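Long-range contact in multicopper oxidase (Arthrobacter sp. FB24, PDB 3GDC), which probably oxidises phenolic or similar substrates with its copper ions while reducing molecular oxygen to water, as laccases do: residues 158-169 / 203-213. Residues are numbered along the deposited sequence; the frame is centred on the assembly and turned at random.
Sequences RPPADDEMVMVM and ELVRIHLINVL
Met-165 packs on Ile-207, Met-169 on Leu-209 and Met-167 on both where strands 163-169 and 205-211 run parallel in a cupredoxin-like beta-sandwich domain, joined by backbone bonds such as His-208 N to Met-165 O, 2.8 Å. The methionine face is buried against strands 197-200 and 218-223; unbranched and flexible, these chains follow branched neighbours, Met-165 CG 3.7 Å from Ile-207 CG1. Bent at chi3 (-68°), Met-169 lays CE 3.7 Å from Asn-211 CB. The opposite face is polar: the long chain of Arg-206 ends in a flat, many-donor guanidinium between Arg-158 CD and Ala-161 CB, one over each face; NH1 and NH2 (2.7 Å) both hold Pro-159 O in the guanidinium plane, and NE pairs with Glu-257. A leucine here would probably leave Pro-159 O without either donor and Glu-257 without its charged mate. The solvent side is looser: Leu-204 N holds Asp-162 OD2 firmly (2.8 Å), but Glu-203 CD lies over Asp-162 CB, carboxylate planes 25° apart, like charges probably disfavouring closer approach, and a water on Glu-203 OE1 reaches Asp-162 O only weakly. His-208 suits bonding on two sides: ND1 with Thr-128, NE2 almost straight (175°) to the anti lone pair of Glu-164 OE2, 2.7 Å away.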
loop_
_atom_site.group_PDB
_atom_site.type_symbol
_atom_site.label_atom_id
_atom_site.label_comp_id
_atom_site.label_asym_id
_atom_site.label_seq_id
_atom_site.Cartn_x
_atom_site.Cartn_y
_atom_site.Cartn_z
ATOM N N ARG A 158 14.361 21.099 9.761
ATOM C CA ARG A 158 13.169 20.577 10.463
ATOM C C ARG A 158 12.742 21.376 11.712
ATOM O O ARG A 158 13.419 21.338 12.745
ATOM C CB ARG A 158 13.306 19.077 10.778
ATOM C CG ARG A 158 11.990 18.301 10.638
ATOM C CD ARG A 158 12.093 16.844 11.118
ATOM N NE ARG A 158 12.493 15.899 10.073
ATOM C CZ ARG A 158 13.079 14.725 10.314
ATOM N NH1 ARG A 158 13.334 14.349 11.567
ATOM N NH2 ARG A 158 13.413 13.919 9.311
ATOM N N PRO A 159 11.605 22.097 11.615
ATOM C CA PRO A 159 11.063 22.930 12.707
ATOM C C PRO A 159 10.910 22.151 14.015
ATOM O O PRO A 159 10.574 20.966 13.978
ATOM C CB PRO A 159 9.679 23.334 12.188
ATOM C CG PRO A 159 9.784 23.250 10.717
ATOM C CD PRO A 159 10.752 22.147 10.414
ATOM N N PRO A 160 11.140 22.811 15.165
ATOM C CA PRO A 160 11.084 22.079 16.430
ATOM C C PRO A 160 9.657 21.639 16.747
ATOM O O PRO A 160 8.720 22.427 16.596
ATOM C CB PRO A 160 11.579 23.102 17.456
ATOM C CG PRO A 160 11.244 24.417 16.860
ATOM C CD PRO A 160 11.434 24.242 15.374
ATOM N N ALA A 161 9.501 20.378 17.140
ATOM C CA ALA A 161 8.205 19.863 17.578
ATOM C C ALA A 161 8.031 20.141 19.060
ATOM O O ALA A 161 9.006 20.157 19.814
ATOM C CB ALA A 161 8.100 18.370 17.311
ATOM N N ASP A 162 6.788 20.344 19.477
ATOM C CA ASP A 162 6.488 20.541 20.883
ATOM C C ASP A 162 6.472 19.214 21.634
ATOM O O ASP A 162 6.750 19.172 22.828
ATOM C CB ASP A 162 5.160 21.275 21.051
ATOM C CG ASP A 162 5.204 22.678 20.488
ATOM O OD1 ASP A 162 6.155 23.418 20.843
ATOM O OD2 ASP A 162 4.306 23.035 19.679
ATOM N N ASP A 163 6.156 18.127 20.929
ATOM C CA ASP A 163 6.083 16.796 21.541
ATOM C C ASP A 163 6.464 15.754 20.492
ATOM O O ASP A 163 5.704 15.508 19.562
ATOM C CB ASP A 163 4.664 16.531 22.081
ATOM C CG ASP A 163 4.575 15.291 22.984
ATOM O OD1 ASP A 163 5.560 14.529 23.124
ATOM O OD2 ASP A 163 3.487 15.076 23.572
ATOM N N GLU A 164 7.640 15.159 20.631
ATOM C CA GLU A 164 8.113 14.171 19.665
ATOM C C GLU A 164 8.034 12.782 20.270
ATOM O O GLU A 164 8.360 12.573 21.451
ATOM C CB GLU A 164 9.545 14.482 19.231
ATOM C CG GLU A 164 10.004 13.775 17.946
ATOM C CD GLU A 164 11.189 14.483 17.314
ATOM O OE1 GLU A 164 11.605 15.522 17.876
ATOM O OE2 GLU A 164 11.702 14.025 16.268
ATOM N N MET A 165 7.584 11.831 19.468
ATOM C CA MET A 165 7.380 10.474 19.959
ATOM C C MET A 165 7.654 9.423 18.886
ATOM O O MET A 165 7.771 9.745 17.693
ATOM C CB MET A 165 5.969 10.309 20.539
ATOM C CG MET A 165 4.873 10.836 19.668
ATOM S SD MET A 165 3.254 10.771 20.484
ATOM C CE MET A 165 3.362 12.149 21.593
ATOM N N VAL A 166 7.784 8.179 19.338
ATOM C CA VAL A 166 8.012 7.031 18.467
ATOM C C VAL A 166 6.951 5.959 18.718
ATOM O O VAL A 166 6.608 5.646 19.861
ATOM C CB VAL A 166 9.475 6.448 18.581
ATOM C CG1 VAL A 166 9.829 6.034 20.008
ATOM C CG2 VAL A 166 9.694 5.295 17.601
ATOM N N MET A 167 6.435 5.415 17.622
ATOM C CA MET A 167 5.430 4.358 17.670
ATOM C C MET A 167 5.830 3.207 16.758
ATOM O O MET A 167 5.858 3.355 15.523
ATOM C CB MET A 167 4.064 4.911 17.245
ATOM C CG MET A 167 3.489 5.888 18.252
ATOM S SD MET A 167 1.787 6.302 17.846
ATOM C CE MET A 167 1.344 7.237 19.328
ATOM N N VAL A 168 6.131 2.064 17.365
ATOM C CA VAL A 168 6.487 0.868 16.612
ATOM C C VAL A 168 5.299 -0.105 16.648
ATOM O O VAL A 168 4.855 -0.536 17.724
ATOM C CB VAL A 168 7.763 0.184 17.152
ATOM C CG1 VAL A 168 8.104 -1.040 16.308
ATOM C CG2 VAL A 168 8.954 1.179 17.198
ATOM N N MET A 169 4.777 -0.411 15.464
ATOM C CA MET A 169 3.621 -1.294 15.322
ATOM C C MET A 169 4.115 -2.709 15.092
ATOM O O MET A 169 4.878 -2.959 14.148
ATOM C CB MET A 169 2.744 -0.858 14.134
ATOM C CG MET A 169 2.239 0.565 14.191
ATOM S SD MET A 169 1.216 0.983 12.757
ATOM C CE MET A 169 2.446 0.953 11.434
ATOM N N GLU A 203 -0.517 22.195 20.084
ATOM C CA GLU A 203 0.930 21.954 20.040
ATOM C C GLU A 203 1.326 21.075 18.857
ATOM O O GLU A 203 0.567 20.207 18.438
ATOM C CB GLU A 203 1.411 21.287 21.327
ATOM C CG GLU A 203 1.614 22.233 22.500
ATOM C CD GLU A 203 2.602 21.683 23.523
ATOM O OE1 GLU A 203 2.766 20.439 23.595
ATOM O OE2 GLU A 203 3.217 22.499 24.254
ATOM N N LEU A 204 2.522 21.293 18.325
ATOM C CA LEU A 204 3.002 20.456 17.226
ATOM C C LEU A 204 3.498 19.095 17.715
ATOM O O LEU A 204 4.530 19.000 18.392
ATOM C CB LEU A 204 4.102 21.162 16.437
ATOM C CG LEU A 204 4.581 20.421 15.185
ATOM C CD1 LEU A 204 3.449 20.205 14.189
ATOM C CD2 LEU A 204 5.715 21.213 14.537
ATOM N N VAL A 205 2.754 18.049 17.362
ATOM C CA VAL A 205 3.095 16.677 17.731
ATOM C C VAL A 205 3.746 16.004 16.518
ATOM O O VAL A 205 3.210 16.077 15.418
ATOM C CB VAL A 205 1.835 15.898 18.187
ATOM C CG1 VAL A 205 2.165 14.410 18.430
ATOM C CG2 VAL A 205 1.224 16.545 19.436
ATOM N N ARG A 206 4.910 15.378 16.719
ATOM C CA ARG A 206 5.638 14.711 15.650
ATOM C C ARG A 206 5.843 13.248 16.051
ATOM O O ARG A 206 6.468 12.950 17.072
ATOM C CB ARG A 206 6.998 15.399 15.386
ATOM C CG ARG A 206 7.883 14.715 14.353
ATOM C CD ARG A 206 9.133 15.551 13.991
ATOM N NE ARG A 206 8.753 16.823 13.372
ATOM C CZ ARG A 206 9.347 17.995 13.607
ATOM N NH1 ARG A 206 10.370 18.072 14.443
ATOM N NH2 ARG A 206 8.905 19.094 12.999
ATOM N N ILE A 207 5.307 12.347 15.242
ATOM C CA ILE A 207 5.370 10.924 15.542
ATOM C C ILE A 207 6.227 10.210 14.500
ATOM O O ILE A 207 5.989 10.337 13.301
ATOM C CB ILE A 207 3.949 10.287 15.541
ATOM C CG1 ILE A 207 3.008 11.034 16.493
ATOM C CG2 ILE A 207 4.030 8.784 15.891
ATOM C CD1 ILE A 207 1.515 10.659 16.307
ATOM N N HIS A 208 7.200 9.440 14.969
ATOM C CA HIS A 208 7.936 8.533 14.102
ATOM C C HIS A 208 7.241 7.175 14.139
ATOM O O HIS A 208 7.339 6.459 15.130
ATOM C CB HIS A 208 9.381 8.411 14.582
ATOM C CG HIS A 208 10.092 9.721 14.588
ATOM N ND1 HIS A 208 10.745 10.219 13.483
ATOM C CD2 HIS A 208 10.190 10.670 15.548
ATOM C CE1 HIS A 208 11.241 11.409 13.771
ATOM N NE2 HIS A 208 10.910 11.711 15.014
ATOM N N LEU A 209 6.568 6.823 13.048
ATOM C CA LEU A 209 5.763 5.589 13.002
ATOM C C LEU A 209 6.453 4.538 12.169
ATOM O O LEU A 209 6.726 4.773 10.991
ATOM C CB LEU A 209 4.385 5.880 12.391
ATOM C CG LEU A 209 3.451 4.671 12.278
ATOM C CD1 LEU A 209 2.944 4.299 13.652
ATOM C CD2 LEU A 209 2.296 5.031 11.350
ATOM N N ILE A 210 6.712 3.383 12.774
ATOM C CA ILE A 210 7.489 2.326 12.140
ATOM C C ILE A 210 6.724 1.024 12.166
ATOM O O ILE A 210 6.273 0.595 13.226
ATOM C CB ILE A 210 8.826 2.107 12.884
ATOM C CG1 ILE A 210 9.622 3.406 12.904
ATOM C CG2 ILE A 210 9.619 0.959 12.261
ATOM C CD1 ILE A 210 10.601 3.503 14.049
ATOM N N ASN A 211 6.627 0.374 11.006
ATOM C CA ASN A 211 5.959 -0.910 10.936
ATOM C C ASN A 211 6.941 -2.076 10.906
ATOM O O ASN A 211 7.705 -2.213 9.940
ATOM C CB ASN A 211 5.029 -0.992 9.718
ATOM C CG ASN A 211 4.205 -2.265 9.730
ATOM O OD1 ASN A 211 3.820 -2.737 10.809
ATOM N ND2 ASN A 211 3.949 -2.841 8.554
ATOM N N VAL A 212 6.902 -2.925 11.941
ATOM C CA VAL A 212 7.686 -4.172 11.931
ATOM C C VAL A 212 6.820 -5.443 11.866
ATOM O O VAL A 212 7.326 -6.552 11.983
ATOM C CB VAL A 212 8.671 -4.263 13.108
ATOM C CG1 VAL A 212 9.592 -3.062 13.124
ATOM C CG2 VAL A 212 7.912 -4.381 14.441
ATOM N N LEU A 213 5.514 -5.267 11.680
ATOM C CA LEU A 213 4.595 -6.394 11.717
ATOM C C LEU A 213 4.990 -7.520 10.756
ATOM O O LEU A 213 5.139 -7.312 9.556
ATOM C CB LEU A 213 3.160 -5.918 11.444
ATOM C CG LEU A 213 2.071 -6.984 11.370
ATOM C CD1 LEU A 213 1.925 -7.700 12.714
ATOM C CD2 LEU A 213 0.778 -6.280 10.978
HETATM O O HOH W 1 4.488 19.434 25.257
HETATM O O HOH W 2 1.732 18.061 23.312
#